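Side-chain contacts in putative TetR-family transcriptional regulator (Streptomyces coelicolor, PDB 2HXO), which probably binds DNA and regulates transcription as a member of the TetR family: residues Ser86-Val91 and Leu224-Ile229; Gly97-Thr102 and Glu216-Gly221. All coordinates share one frame; numbering follows the deposited sequence.

Contact 1: Ser86-Val91 and Leu224-Ile229; sequences SPQDAV and LVLTGI
L226 reaches across to Q88 and V91 with its two methyl groups, and this single side chain makes the whole contact from its helix. Along 224-229, the first residues face elsewhere. L224 and V225 pack against the second subunit, where V225 meets V225 of that subunit. One residue on, L226 points at the helix that starts at P87. Its CG lies anti to the carbonyl carbon, with chi1 -70°, and the extended chi2 carries the branch outward. CD1 comes to rest against the backbone at Q88, 3.7 Å from Q88 O and 4.2 Å from Q88 CB. CD2 goes to V91, 3.8 Å from V91 CG1 and 4.0 Å from V91 CB. V91 and L226 come from facing helices and lie alongside each other, methyl against methyl. V91 and L226 are both buried, and the touch is apolar. With an alanine here, V91 would probably lose its methyl partners on this helix, and a gap would open beside Q88. After L226, T227 turns away and bonds through OG1 to T223 O. I229 leans on A149 and L153 of helix 146-166. On the opposing segment the start of the helix is fixed by a capping box of S86 and D89. S86 N gives a bond of 3.0 Å to D89 OD2, with an angle of 161° at the hydrogen. The return bond, D89 N to S86 OG, is weak at 3.4 Å. The cap sits at the start of the helix. Q88 follows in its first turn and V91 one turn on, and both meet L226. The arrangement is an antiparallel pairing of helices 87-104 and 214-230, part of the all-helical C-terminal domain of a TetR-family regulator.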
loop_
_atom_site.group_PDB
_atom_site.type_symbol
_atom_site.label_atom_id
_atom_site.label_comp_id
_atom_site.label_asym_id
_atom_site.label_seq_id
_atom_site.Cartn_x
_atom_site.Cartn_y
_atom_site.Cartn_z
ATOM N N SER A 86 5.015 16.905 -19.510
ATOM C CA SER A 86 6.312 16.995 -18.869
ATOM C C SER A 86 6.547 15.635 -18.200
ATOM O O SER A 86 5.684 14.765 -18.233
ATOM C CB SER A 86 6.264 18.081 -17.805
ATOM O OG SER A 86 5.469 17.672 -16.714
ATOM N N PRO A 87 7.725 15.433 -17.592
ATOM C CA PRO A 87 7.998 14.153 -16.932
ATOM C C PRO A 87 7.006 13.912 -15.809
ATOM O O PRO A 87 6.564 12.789 -15.587
ATOM C CB PRO A 87 9.419 14.334 -16.426
ATOM C CG PRO A 87 10.018 15.174 -17.526
ATOM C CD PRO A 87 8.957 16.226 -17.715
ATOM N N GLN A 88 6.651 14.988 -15.116
ATOM C CA GLN A 88 5.707 14.906 -14.010
ATOM C C GLN A 88 4.321 14.445 -14.456
ATOM O O GLN A 88 3.686 13.638 -13.761
ATOM C CB GLN A 88 5.635 16.249 -13.272
ATOM C CG GLN A 88 6.856 16.523 -12.379
ATOM C CD GLN A 88 8.039 17.174 -13.110
ATOM O OE1 GLN A 88 8.191 17.052 -14.333
ATOM N NE2 GLN A 88 8.894 17.862 -12.351
ATOM N N ASP A 89 3.864 14.946 -15.608
ATOM C CA ASP A 89 2.570 14.562 -16.163
ATOM C C ASP A 89 2.610 13.097 -16.541
ATOM O O ASP A 89 1.653 12.363 -16.301
ATOM C CB ASP A 89 2.238 15.353 -17.436
ATOM C CG ASP A 89 2.055 16.811 -17.181
ATOM O OD1 ASP A 89 1.315 17.140 -16.246
ATOM O OD2 ASP A 89 2.640 17.636 -17.914
ATOM N N ALA A 90 3.715 12.685 -17.161
ATOM C CA ALA A 90 3.867 11.310 -17.586
ATOM C C ALA A 90 3.777 10.386 -16.361
ATOM O O ALA A 90 3.113 9.351 -16.399
ATOM C CB ALA A 90 5.188 11.135 -18.315
ATOM N N VAL A 91 4.416 10.772 -15.262
ATOM C CA VAL A 91 4.347 9.949 -14.064
ATOM C C VAL A 91 2.893 9.873 -13.583
ATOM O O VAL A 91 2.426 8.815 -13.149
ATOM C CB VAL A 91 5.260 10.502 -12.941
ATOM C CG1 VAL A 91 4.918 9.844 -11.631
ATOM C CG2 VAL A 91 6.721 10.250 -13.299
ATOM N N LEU A 224 2.970 15.596 -4.660
ATOM C CA LEU A 224 3.764 15.908 -3.470
ATOM C C LEU A 224 5.092 15.124 -3.531
ATOM O O LEU A 224 6.161 15.668 -3.268
ATOM C CB LEU A 224 2.982 15.489 -2.223
ATOM C CG LEU A 224 2.752 16.477 -1.088
ATOM C CD1 LEU A 224 2.708 17.908 -1.594
ATOM C CD2 LEU A 224 1.457 16.083 -0.388
ATOM N N VAL A 225 5.024 13.848 -3.895
ATOM C CA VAL A 225 6.238 13.049 -4.006
ATOM C C VAL A 225 7.106 13.599 -5.140
ATOM O O VAL A 225 8.321 13.738 -4.987
ATOM C CB VAL A 225 5.926 11.550 -4.285
ATOM C CG1 VAL A 225 7.232 10.754 -4.357
ATOM C CG2 VAL A 225 5.040 10.984 -3.175
ATOM N N LEU A 226 6.484 13.899 -6.283
ATOM C CA LEU A 226 7.210 14.441 -7.441
ATOM C C LEU A 226 7.912 15.750 -7.094
ATOM O O LEU A 226 9.000 16.003 -7.559
ATOM C CB LEU A 226 6.259 14.643 -8.633
ATOM C CG LEU A 226 5.761 13.350 -9.283
ATOM C CD1 LEU A 226 4.566 13.645 -10.195
ATOM C CD2 LEU A 226 6.908 12.689 -10.047
ATOM N N THR A 227 7.297 16.574 -6.256
ATOM C CA THR A 227 7.921 17.835 -5.845
ATOM C C THR A 227 9.175 17.550 -5.018
ATOM O O THR A 227 10.194 18.244 -5.147
ATOM C CB THR A 227 6.947 18.678 -5.019
ATOM O OG1 THR A 227 5.827 19.034 -5.844
ATOM C CG2 THR A 227 7.619 19.950 -4.506
ATOM N N GLY A 228 9.099 16.525 -4.169
ATOM C CA GLY A 228 10.255 16.155 -3.371
ATOM C C GLY A 228 11.341 15.621 -4.287
ATOM O O GLY A 228 12.516 15.928 -4.121
ATOM N N ILE A 229 10.941 14.840 -5.284
ATOM C CA ILE A 229 11.891 14.264 -6.212
ATOM C C ILE A 229 12.561 15.344 -7.044
ATOM O O ILE A 229 13.771 15.287 -7.282
ATOM C CB ILE A 229 11.203 13.217 -7.125
ATOM C CG1 ILE A 229 10.841 11.979 -6.292
ATOM C CG2 ILE A 229 12.119 12.832 -8.266
ATOM C CD1 ILE A 229 10.010 10.931 -7.000
#

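Contact 2: Gly97-Thr102 and Glu216-Gly221; sequences GLWDAT and EQFLAG
W99 and F218 form an offset stack between two antiparallel helices of the all-helical TetR C-terminal domain. The six-membered ring of W99 and the ring of F218 have centroids 4.6 Å apart. Their planes are tilted by 30°. The rings are also displaced, and each covers the other only near the rim. W99 CE3 sits over the F218 face and comes 3.4 Å from F218 CG. F218 CB lies over the W99 six-membered ring in turn, a CH-pi contact of 4.0 Å from F218 CB to that ring's centroid. The CE2 edge of F218 reaches to the base of the W99 side chain, with F218 CE2 3.5 Å from W99 CB. Both side chains use the same first torsion. CG is anti to the backbone N, with chi1 168° in W99 and -177° in F218, and each ring is carried out toward the opposite helix. Both are buried, and these two residues make the contact alone. Helix 146-166 lies against both: W99 touches N164 and F218 touches A160. Y156 of that helix also bonds through OH to F218 O. Beside the stack, D100 OD2 forms a salt bridge with R215 of helix 214-230, just ahead of 216-221, which adds a charged tie between the helices to the aromatic one. D100 OD1 lies at the edge of the W99 ring and in its plane, 3.2 Å from W99 CD1.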
loop_
_atom_site.group_PDB
_atom_site.type_symbol
_atom_site.label_atom_id
_atom_site.label_comp_id
_atom_site.label_asym_id
_atom_site.label_seq_id
_atom_site.Cartn_x
_atom_site.Cartn_y
_atom_site.Cartn_z
ATOM N N GLY A 97 -3.192 5.350 -14.555
ATOM C CA GLY A 97 -3.431 4.113 -15.275
ATOM C C GLY A 97 -3.502 2.998 -14.244
ATOM O O GLY A 97 -4.404 2.167 -14.289
ATOM N N LEU A 98 -2.564 2.982 -13.296
ATOM C CA LEU A 98 -2.571 1.946 -12.270
ATOM C C LEU A 98 -3.780 2.092 -11.346
ATOM O O LEU A 98 -4.438 1.114 -11.013
ATOM C CB LEU A 98 -1.269 1.988 -11.456
ATOM C CG LEU A 98 -0.024 1.492 -12.207
ATOM C CD1 LEU A 98 1.203 1.648 -11.335
ATOM C CD2 LEU A 98 -0.220 0.024 -12.612
ATOM N N TRP A 99 -4.070 3.322 -10.929
ATOM C CA TRP A 99 -5.204 3.581 -10.051
ATOM C C TRP A 99 -6.521 3.122 -10.683
ATOM O O TRP A 99 -7.313 2.419 -10.049
ATOM C CB TRP A 99 -5.281 5.075 -9.723
ATOM C CG TRP A 99 -6.576 5.485 -9.061
ATOM C CD1 TRP A 99 -7.772 5.761 -9.682
ATOM C CD2 TRP A 99 -6.794 5.713 -7.661
ATOM N NE1 TRP A 99 -8.709 6.155 -8.753
ATOM C CE2 TRP A 99 -8.135 6.134 -7.507
ATOM C CE3 TRP A 99 -5.985 5.606 -6.526
ATOM C CZ2 TRP A 99 -8.682 6.452 -6.261
ATOM C CZ3 TRP A 99 -6.529 5.921 -5.284
ATOM C CH2 TRP A 99 -7.863 6.341 -5.164
ATOM N N ASP A 100 -6.758 3.522 -11.930
ATOM C CA ASP A 100 -7.979 3.140 -12.622
ATOM C C ASP A 100 -8.046 1.634 -12.871
ATOM O O ASP A 100 -9.124 1.028 -12.800
ATOM C CB ASP A 100 -8.106 3.892 -13.952
ATOM C CG ASP A 100 -8.350 5.385 -13.757
ATOM O OD1 ASP A 100 -8.840 5.774 -12.670
ATOM O OD2 ASP A 100 -8.063 6.168 -14.690
ATOM N N ALA A 101 -6.904 1.023 -13.167
ATOM C CA ALA A 101 -6.879 -0.410 -13.410
ATOM C C ALA A 101 -7.239 -1.195 -12.143
ATOM O O ALA A 101 -8.029 -2.136 -12.204
ATOM C CB ALA A 101 -5.495 -0.840 -13.929
ATOM N N THR A 102 -6.674 -0.824 -10.998
ATOM C CA THR A 102 -6.973 -1.554 -9.767
ATOM C C THR A 102 -8.414 -1.290 -9.329
ATOM O O THR A 102 -8.976 -1.994 -8.491
ATOM C CB THR A 102 -6.019 -1.160 -8.629
ATOM O OG1 THR A 102 -6.355 0.147 -8.162
ATOM C CG2 THR A 102 -4.578 -1.167 -9.115
ATOM N N GLU A 216 -8.581 12.556 -6.622
ATOM C CA GLU A 216 -7.842 13.808 -6.533
ATOM C C GLU A 216 -6.792 13.721 -5.433
ATOM O O GLU A 216 -5.700 14.279 -5.551
ATOM C CB GLU A 216 -8.797 14.971 -6.265
ATOM C CG GLU A 216 -9.658 15.319 -7.478
ATOM C CD GLU A 216 -8.836 15.466 -8.756
ATOM O OE1 GLU A 216 -8.040 16.431 -8.853
ATOM O OE2 GLU A 216 -8.979 14.607 -9.664
ATOM N N GLN A 217 -7.130 13.030 -4.354
ATOM C CA GLN A 217 -6.195 12.860 -3.259
ATOM C C GLN A 217 -4.975 12.139 -3.835
ATOM O O GLN A 217 -3.830 12.553 -3.638
ATOM C CB GLN A 217 -6.826 12.008 -2.154
ATOM C CG GLN A 217 -5.858 11.661 -1.030
ATOM C CD GLN A 217 -5.300 12.906 -0.381
ATOM O OE1 GLN A 217 -6.063 13.756 0.074
ATOM N NE2 GLN A 217 -3.964 13.029 -0.342
ATOM N N PHE A 218 -5.250 11.057 -4.555
ATOM C CA PHE A 218 -4.232 10.247 -5.190
ATOM C C PHE A 218 -3.259 11.095 -5.999
ATOM O O PHE A 218 -2.045 11.025 -5.789
ATOM C CB PHE A 218 -4.897 9.215 -6.097
ATOM C CG PHE A 218 -3.924 8.263 -6.746
ATOM C CD1 PHE A 218 -3.133 7.420 -5.966
ATOM C CD2 PHE A 218 -3.786 8.221 -8.132
ATOM C CE1 PHE A 218 -2.216 6.550 -6.551
ATOM C CE2 PHE A 218 -2.871 7.354 -8.728
ATOM C CZ PHE A 218 -2.080 6.511 -7.926
ATOM N N LEU A 219 -3.791 11.906 -6.912
ATOM C CA LEU A 219 -2.974 12.778 -7.756
ATOM C C LEU A 219 -2.213 13.847 -6.984
ATOM O O LEU A 219 -1.118 14.239 -7.387
ATOM C CB LEU A 219 -3.834 13.460 -8.820
ATOM C CG LEU A 219 -4.337 12.579 -9.964
ATOM C CD1 LEU A 219 -5.141 13.430 -10.946
ATOM C CD2 LEU A 219 -3.147 11.925 -10.667
ATOM N N ALA A 220 -2.794 14.331 -5.891
ATOM C CA ALA A 220 -2.142 15.353 -5.068
ATOM C C ALA A 220 -0.960 14.718 -4.342
ATOM O O ALA A 220 0.115 15.318 -4.252
ATOM C CB ALA A 220 -3.124 15.931 -4.056
ATOM N N GLY A 221 -1.155 13.500 -3.840
ATOM C CA GLY A 221 -0.080 12.806 -3.144
ATOM C C GLY A 221 1.100 12.513 -4.062
ATOM O O GLY A 221 2.258 12.713 -3.680
#

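How the contacts relate
Both contacts join helix 87-104 to helix 214-230. The helices run antiparallel, so the start of the first meets the later part of the second in contact 1, and contact 2 comes farther along the first and earlier in the second. The centres of the two contacts are about 13 Å apart. Contact 2 lies nearer the middle: its centre is about 8 Å from the centre of the chain, against about 17 Å for that of contact 1. Both are buried contacts, though Q88 in contact 1 is partly exposed. Aliphatic methyls do the work in contact 1, and stacked rings in contact 2. Segments 224-229 and 216-221 also touch the second subunit.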